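Local coordinates for putative uncharacterized protein (Chaetomium thermophilum, PDB 5IJP) that binds inositol hexakisphosphate through its SPX domain and probably senses inositol polyphosphates in eukaryotic phosphate homeostasis, at residues Leu62-Gln73 with Phe133-Ile144. Residues are numbered along the deposited sequence; the frame is centred on the assembly and turned at random.
Sequences LEAELDKVHAKQ and FVQVNYTGFYKI
Phe141 pushes its ring as a knob into the hole formed by Leu62, Glu65, Leu66 and Val69. Its CG stands anti to the carbonyl carbon (chi1 -70°), which sends the ring across to the facing helix. Leu66 CD1 lies over the centre of one ring face, 3.8 Å from the centroid of the Phe141 ring, in a CH-pi contact. The ring edge meets Leu62 CD1, Glu65 O and Val69 CG2. Leu62 CD1 also reaches Ile144 CG2 at 3.8 Å. An alanine in place of Phe141 would probably open a gap in this hole and leave Leu66 CD1 without its ring face.

One turn on, Val69 lays both methyls against Asn137. Its CG2 meets Asn137 OD1, while Val69 CG1 lies 3.7 Å from Asn137 CB. Asn137 ND2 turns back to its own helix and donates to Phe133 O at 2.8 Å. The bond from Asn137 ND2 fixes the rotation of the amide. That carbonyl also takes the backbone N-H of Asn137, from the opposite face of its plane. Gln73 CG comes to the edge of the Phe133 ring, 3.7 Å from Phe133 CE2, with the Gln73 amide nearly perpendicular to the ring. Gln73 NE2 donates to a water at 2.9 Å, which in turn gives a weak bond to Val134 O.

The Tyr15 ring stacks on Phe133, and Tyr19 meets it edge-to-face. Leu164 of helix 157-165 touches Leu66 and Phe141. The two segments run antiparallel at 167°, their axes 11.2 Å apart. They belong to the two long helices, 52-97 and 110-151, that form the central helical hairpin of the SPX domain.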
ATOM      1  N   LEU A  62       6.544  13.032   7.096  1.00 62.26           N
ATOM      2  CA  LEU A  62       5.555  12.499   6.156  1.00 61.09           C
ATOM      3  C   LEU A  62       6.234  11.762   4.995  1.00 65.10           C
ATOM      4  O   LEU A  62       5.745  10.710   4.578  1.00 63.84           O
ATOM      5  CB  LEU A  62       4.648  13.632   5.635  1.00 60.79           C
ATOM      6  CG  LEU A  62       3.412  13.240   4.818  1.00 64.72           C
ATOM      7  CD1 LEU A  62       2.316  12.661   5.703  1.00 64.71           C
ATOM      8  CD2 LEU A  62       2.872  14.435   4.063  1.00 67.25           C
ATOM      9  N   GLU A  63       7.353  12.316   4.478  1.00 62.87           N
ATOM     10  CA  GLU A  63       8.134  11.728   3.386  1.00 63.21           C
ATOM     11  C   GLU A  63       8.813  10.437   3.839  1.00 67.61           C
ATOM     12  O   GLU A  63       8.865   9.482   3.065  1.00 67.09           O
ATOM     13  CB  GLU A  63       9.165  12.723   2.832  1.00 65.88           C
ATOM     14  CG  GLU A  63       8.560  13.786   1.926  1.00 76.50           C
ATOM     15  CD  GLU A  63       9.497  14.881   1.449  1.00 99.82           C
ATOM     16  OE1 GLU A  63      10.440  15.239   2.193  1.00 95.41           O
ATOM     17  OE2 GLU A  63       9.258  15.413   0.342  1.00 94.87           O
ATOM     18  N   ALA A  64       9.297  10.398   5.103  1.00 64.95           N
ATOM     19  CA  ALA A  64       9.937   9.228   5.716  1.00 65.59           C
ATOM     20  C   ALA A  64       8.934   8.076   5.842  1.00 68.38           C
ATOM     21  O   ALA A  64       9.302   6.916   5.645  1.00 68.27           O
ATOM     22  CB  ALA A  64      10.497   9.588   7.082  1.00 67.67           C
ATOM     23  N   GLU A  65       7.663   8.409   6.141  1.00 63.84           N
ATOM     24  CA  GLU A  65       6.569   7.446   6.243  1.00 62.82           C
ATOM     25  C   GLU A  65       6.149   6.979   4.855  1.00 66.04           C
ATOM     26  O   GLU A  65       5.787   5.815   4.696  1.00 65.52           O
ATOM     27  CB  GLU A  65       5.373   8.042   7.005  1.00 63.71           C
ATOM     28  CG  GLU A  65       5.548   8.062   8.516  1.00 73.88           C
ATOM     29  CD  GLU A  65       5.705   6.707   9.180  1.00 91.43           C
ATOM     30  OE1 GLU A  65       4.799   5.856   9.029  1.00 82.93           O
ATOM     31  OE2 GLU A  65       6.730   6.502   9.870  1.00 85.48           O
ATOM     32  N   LEU A  66       6.224   7.879   3.850  1.00 62.41           N
ATOM     33  CA  LEU A  66       5.883   7.591   2.455  1.00 61.71           C
ATOM     34  C   LEU A  66       6.874   6.604   1.833  1.00 66.09           C
ATOM     35  O   LEU A  66       6.455   5.721   1.085  1.00 65.28           O
ATOM     36  CB  LEU A  66       5.808   8.889   1.633  1.00 61.88           C
ATOM     37  CG  LEU A  66       4.971   8.825   0.353  1.00 66.35           C
ATOM     38  CD1 LEU A  66       3.546   9.287   0.607  1.00 65.97           C
ATOM     39  CD2 LEU A  66       5.591   9.668  -0.743  1.00 69.86           C
ATOM     40  N   ASP A  67       8.174   6.736   2.167  1.00 63.80           N
ATOM     41  CA  ASP A  67       9.240   5.857   1.677  1.00 64.62           C
ATOM     42  C   ASP A  67       9.149   4.466   2.300  1.00 68.25           C
ATOM     43  O   ASP A  67       9.398   3.479   1.608  1.00 67.88           O
ATOM     44  CB  ASP A  67      10.626   6.470   1.942  1.00 68.19           C
ATOM     45  CG  ASP A  67      10.856   7.842   1.331  1.00 78.90           C
ATOM     46  OD1 ASP A  67      10.188   8.165   0.321  1.00 79.07           O
ATOM     47  OD2 ASP A  67      11.696   8.595   1.867  1.00 85.42           O
ATOM     48  N   LYS A  68       8.787   4.395   3.601  1.00 64.74           N
ATOM     49  CA  LYS A  68       8.627   3.161   4.379  1.00 64.82           C
ATOM     50  C   LYS A  68       7.521   2.277   3.783  1.00 67.49           C
ATOM     51  O   LYS A  68       7.683   1.057   3.716  1.00 67.53           O
ATOM     52  CB  LYS A  68       8.324   3.501   5.850  1.00 67.68           C
ATOM     53  CG  LYS A  68       8.395   2.313   6.810  1.00 81.77           C
ATOM     54  CD  LYS A  68       8.063   2.701   8.252  1.00 91.79           C
ATOM     55  CE  LYS A  68       6.579   2.797   8.522  1.00100.35           C
ATOM     56  NZ  LYS A  68       6.297   3.210   9.921  1.00110.30           N
ATOM     57  N   VAL A  69       6.415   2.904   3.338  1.00 62.72           N
ATOM     58  CA  VAL A  69       5.270   2.227   2.719  1.00 61.61           C
ATOM     59  C   VAL A  69       5.643   1.772   1.302  1.00 65.08           C
ATOM     60  O   VAL A  69       5.437   0.604   0.968  1.00 64.73           O
ATOM     61  CB  VAL A  69       3.992   3.113   2.741  1.00 64.77           C
ATOM     62  CG1 VAL A  69       2.823   2.426   2.040  1.00 64.14           C
ATOM     63  CG2 VAL A  69       3.608   3.489   4.168  1.00 64.83           C
ATOM     64  N   HIS A  70       6.211   2.691   0.487  1.00 61.60           N
ATOM     65  CA  HIS A  70       6.636   2.442  -0.895  1.00 61.64           C
ATOM     66  C   HIS A  70       7.704   1.350  -1.020  1.00 66.32           C
ATOM     67  O   HIS A  70       7.726   0.647  -2.033  1.00 66.26           O
ATOM     68  CB  HIS A  70       7.086   3.746  -1.578  1.00 62.81           C
ATOM     69  CG  HIS A  70       5.973   4.702  -1.896  1.00 65.57           C
ATOM     70  ND1 HIS A  70       6.234   5.956  -2.421  1.00 67.83           N
ATOM     71  CD2 HIS A  70       4.632   4.561  -1.756  1.00 66.52           C
ATOM     72  CE1 HIS A  70       5.053   6.531  -2.584  1.00 66.69           C
ATOM     73  NE2 HIS A  70       4.060   5.731  -2.196  1.00 66.30           N
ATOM     74  N   ALA A  71       8.568   1.193   0.007  1.00 63.37           N
ATOM     75  CA  ALA A  71       9.603   0.158   0.038  1.00 64.29           C
ATOM     76  C   ALA A  71       8.963  -1.216   0.244  1.00 67.75           C
ATOM     77  O   ALA A  71       9.309  -2.149  -0.478  1.00 67.91           O
ATOM     78  CB  ALA A  71      10.616   0.442   1.138  1.00 66.31           C
ATOM     79  N   LYS A  72       8.005  -1.330   1.196  1.00 63.63           N
ATOM     80  CA  LYS A  72       7.280  -2.574   1.486  1.00 63.28           C
ATOM     81  C   LYS A  72       6.372  -2.974   0.316  1.00 66.36           C
ATOM     82  O   LYS A  72       6.240  -4.167   0.031  1.00 66.17           O
ATOM     83  CB  LYS A  72       6.484  -2.459   2.802  1.00 65.49           C
ATOM     84  CG  LYS A  72       5.871  -3.774   3.307  1.00 79.54           C
ATOM     85  CD  LYS A  72       6.904  -4.745   3.881  1.00 90.95           C
ATOM     86  CE  LYS A  72       6.340  -6.135   4.027  1.00103.04           C
ATOM     87  NZ  LYS A  72       7.329  -7.067   4.628  1.00114.55           N
ATOM     88  N   GLN A  73       5.773  -1.974  -0.370  1.00 62.19           N
ATOM     89  CA  GLN A  73       4.915  -2.172  -1.542  1.00 61.53           C
ATOM     90  C   GLN A  73       5.718  -2.775  -2.697  1.00 66.05           C
ATOM     91  O   GLN A  73       5.187  -3.595  -3.441  1.00 65.69           O
ATOM     92  CB  GLN A  73       4.283  -0.843  -1.986  1.00 62.40           C
ATOM     93  CG  GLN A  73       3.038  -0.444  -1.195  1.00 78.54           C
ATOM     94  CD  GLN A  73       2.410   0.857  -1.654  1.00 97.73           C
ATOM     95  OE1 GLN A  73       2.792   1.460  -2.665  1.00 93.73           O
ATOM     96  NE2 GLN A  73       1.410   1.313  -0.919  1.00 89.91           N
ATOM     97  N   PHE A 133      -3.343  -3.327   1.697  1.00 66.00           N
ATOM     98  CA  PHE A 133      -2.254  -2.534   2.275  1.00 65.07           C
ATOM     99  C   PHE A 133      -2.095  -1.218   1.510  1.00 67.50           C
ATOM    100  O   PHE A 133      -1.966  -0.173   2.143  1.00 67.02           O
ATOM    101  CB  PHE A 133      -0.935  -3.335   2.300  1.00 66.86           C
ATOM    102  CG  PHE A 133       0.287  -2.572   2.764  1.00 68.21           C
ATOM    103  CD1 PHE A 133       0.495  -2.313   4.113  1.00 71.97           C
ATOM    104  CD2 PHE A 133       1.245  -2.140   1.853  1.00 69.85           C
ATOM    105  CE1 PHE A 133       1.628  -1.612   4.542  1.00 72.87           C
ATOM    106  CE2 PHE A 133       2.378  -1.442   2.283  1.00 72.72           C
ATOM    107  CZ  PHE A 133       2.563  -1.185   3.625  1.00 71.36           C
ATOM    108  N   VAL A 134      -2.136  -1.268   0.161  1.00 63.23           N
ATOM    109  CA  VAL A 134      -2.046  -0.088  -0.711  1.00 62.47           C
ATOM    110  C   VAL A 134      -3.265   0.826  -0.447  1.00 66.82           C
ATOM    111  O   VAL A 134      -3.094   2.037  -0.326  1.00 66.18           O
ATOM    112  CB  VAL A 134      -1.871  -0.475  -2.214  1.00 66.24           C
ATOM    113  CG1 VAL A 134      -1.979   0.740  -3.135  1.00 66.12           C
ATOM    114  CG2 VAL A 134      -0.543  -1.192  -2.448  1.00 65.70           C
ATOM    115  N   GLN A 135      -4.466   0.225  -0.283  1.00 64.19           N
ATOM    116  CA  GLN A 135      -5.733   0.911  -0.002  1.00 64.95           C
ATOM    117  C   GLN A 135      -5.716   1.662   1.338  1.00 68.95           C
ATOM    118  O   GLN A 135      -5.967   2.868   1.355  1.00 68.60           O
ATOM    119  CB  GLN A 135      -6.912  -0.089  -0.068  1.00 67.60           C
ATOM    120  CG  GLN A 135      -8.285   0.475   0.310  1.00 84.94           C
ATOM    121  CD  GLN A 135      -8.686   0.132   1.726  1.00107.12           C
ATOM    122  OE1 GLN A 135      -8.925  -1.031   2.071  1.00103.86           O
ATOM    123  NE2 GLN A 135      -8.797   1.147   2.572  1.00 99.53           N
ATOM    124  N   VAL A 136      -5.444   0.943   2.452  1.00 65.75           N
ATOM    125  CA  VAL A 136      -5.438   1.495   3.811  1.00 66.07           C
ATOM    126  C   VAL A 136      -4.341   2.579   3.986  1.00 69.13           C
ATOM    127  O   VAL A 136      -4.578   3.563   4.688  1.00 68.96           O
ATOM    128  CB  VAL A 136      -5.401   0.385   4.909  1.00 70.83           C
ATOM    129  CG1 VAL A 136      -4.037  -0.298   5.015  1.00 69.91           C
ATOM    130  CG2 VAL A 136      -5.863   0.912   6.266  1.00 71.70           C
ATOM    131  N   ASN A 137      -3.185   2.426   3.312  1.00 64.84           N
ATOM    132  CA  ASN A 137      -2.099   3.400   3.395  1.00 64.04           C
ATOM    133  C   ASN A 137      -2.364   4.642   2.545  1.00 67.77           C
ATOM    134  O   ASN A 137      -2.111   5.746   3.024  1.00 67.33           O
ATOM    135  CB  ASN A 137      -0.744   2.767   3.095  1.00 64.61           C
ATOM    136  CG  ASN A 137      -0.205   1.937   4.240  1.00 86.42           C
ATOM    137  OD1 ASN A 137       0.717   2.339   4.948  1.00 81.55           O
ATOM    138  ND2 ASN A 137      -0.773   0.767   4.466  1.00 78.06           N
ATOM    139  N   TYR A 138      -2.917   4.476   1.316  1.00 64.60           N
ATOM    140  CA  TYR A 138      -3.275   5.590   0.420  1.00 64.71           C
ATOM    141  C   TYR A 138      -4.309   6.491   1.100  1.00 69.67           C
ATOM    142  O   TYR A 138      -4.188   7.713   1.023  1.00 69.28           O
ATOM    143  CB  TYR A 138      -3.797   5.073  -0.939  1.00 66.22           C
ATOM    144  CG  TYR A 138      -4.177   6.153  -1.933  1.00 68.36           C
ATOM    145  CD1 TYR A 138      -5.505   6.535  -2.103  1.00 71.47           C
ATOM    146  CD2 TYR A 138      -3.216   6.760  -2.736  1.00 68.82           C
ATOM    147  CE1 TYR A 138      -5.863   7.519  -3.023  1.00 73.09           C
ATOM    148  CE2 TYR A 138      -3.562   7.745  -3.662  1.00 70.57           C
ATOM    149  CZ  TYR A 138      -4.888   8.120  -3.803  1.00 78.92           C
ATOM    150  OH  TYR A 138      -5.238   9.087  -4.713  1.00 81.09           O
ATOM    151  N   THR A 139      -5.297   5.880   1.790  1.00 67.35           N
ATOM    152  CA  THR A 139      -6.346   6.567   2.551  1.00 68.39           C
ATOM    153  C   THR A 139      -5.713   7.290   3.755  1.00 72.42           C
ATOM    154  O   THR A 139      -6.115   8.410   4.072  1.00 72.48           O
ATOM    155  CB  THR A 139      -7.449   5.567   2.961  1.00 76.97           C
ATOM    156  OG1 THR A 139      -7.854   4.812   1.815  1.00 76.44           O
ATOM    157  CG2 THR A 139      -8.669   6.245   3.578  1.00 77.05           C
ATOM    158  N   GLY A 140      -4.717   6.648   4.375  1.00 68.73           N
ATOM    159  CA  GLY A 140      -3.968   7.163   5.518  1.00 68.52           C
ATOM    160  C   GLY A 140      -3.262   8.472   5.245  1.00 72.28           C
ATOM    161  O   GLY A 140      -3.392   9.416   6.030  1.00 72.37           O
ATOM    162  N   PHE A 141      -2.524   8.542   4.119  1.00 68.37           N
ATOM    163  CA  PHE A 141      -1.819   9.755   3.700  1.00 68.04           C
ATOM    164  C   PHE A 141      -2.805  10.824   3.234  1.00 72.93           C
ATOM    165  O   PHE A 141      -2.640  11.988   3.589  1.00 72.82           O
ATOM    166  CB  PHE A 141      -0.772   9.457   2.616  1.00 69.27           C
ATOM    167  CG  PHE A 141       0.430   8.679   3.097  1.00 70.51           C
ATOM    168  CD1 PHE A 141       1.458   9.311   3.788  1.00 73.69           C
ATOM    169  CD2 PHE A 141       0.552   7.323   2.829  1.00 72.51           C
ATOM    170  CE1 PHE A 141       2.572   8.590   4.228  1.00 74.76           C
ATOM    171  CE2 PHE A 141       1.663   6.601   3.272  1.00 75.36           C
ATOM    172  CZ  PHE A 141       2.665   7.240   3.967  1.00 73.76           C
ATOM    173  N   TYR A 142      -3.851  10.418   2.484  1.00 70.25           N
ATOM    174  CA  TYR A 142      -4.909  11.292   1.967  1.00 71.23           C
ATOM    175  C   TYR A 142      -5.653  12.007   3.103  1.00 75.62           C
ATOM    176  O   TYR A 142      -5.932  13.203   2.992  1.00 75.83           O
ATOM    177  CB  TYR A 142      -5.901  10.475   1.122  1.00 73.37           C
ATOM    178  CG  TYR A 142      -6.495  11.233  -0.044  1.00 76.46           C
ATOM    179  CD1 TYR A 142      -5.935  11.145  -1.314  1.00 78.43           C
ATOM    180  CD2 TYR A 142      -7.632  12.018   0.117  1.00 78.79           C
ATOM    181  CE1 TYR A 142      -6.483  11.835  -2.395  1.00 80.88           C
ATOM    182  CE2 TYR A 142      -8.185  12.718  -0.954  1.00 81.12           C
ATOM    183  CZ  TYR A 142      -7.610  12.622  -2.210  1.00 88.78           C
ATOM    184  OH  TYR A 142      -8.155  13.307  -3.269  1.00 91.61           O
ATOM    185  N   LYS A 143      -5.952  11.275   4.197  1.00 72.13           N
ATOM    186  CA  LYS A 143      -6.655  11.798   5.368  1.00 72.86           C
ATOM    187  C   LYS A 143      -5.782  12.712   6.226  1.00 75.84           C
ATOM    188  O   LYS A 143      -6.275  13.741   6.689  1.00 76.15           O
ATOM    189  CB  LYS A 143      -7.236  10.656   6.215  1.00 76.13           C
ATOM    190  CG  LYS A 143      -8.749  10.708   6.362  1.00 93.30           C
ATOM    191  CD  LYS A 143      -9.439   9.638   5.529  1.00104.18           C
ATOM    192  CE  LYS A 143     -10.933   9.643   5.729  1.00117.24           C
ATOM    193  NZ  LYS A 143     -11.590   8.536   4.987  1.00127.08           N
ATOM    194  N   ILE A 144      -4.500  12.340   6.446  1.00 71.16           N
ATOM    195  CA  ILE A 144      -3.570  13.123   7.269  1.00 70.76           C
ATOM    196  C   ILE A 144      -3.143  14.431   6.560  1.00 74.25           C
ATOM    197  O   ILE A 144      -2.925  15.434   7.245  1.00 74.22           O
ATOM    198  CB  ILE A 144      -2.368  12.273   7.791  1.00 73.26           C
ATOM    199  CG1 ILE A 144      -1.770  12.858   9.088  1.00 74.25           C
ATOM    200  CG2 ILE A 144      -1.290  12.014   6.736  1.00 72.92           C
ATOM    201  CD1 ILE A 144      -2.400  12.339  10.378  1.00 82.79           C
TER
HETATM  202  O   HOH W   1      -0.176   3.586  -0.183  1.00 70.75           O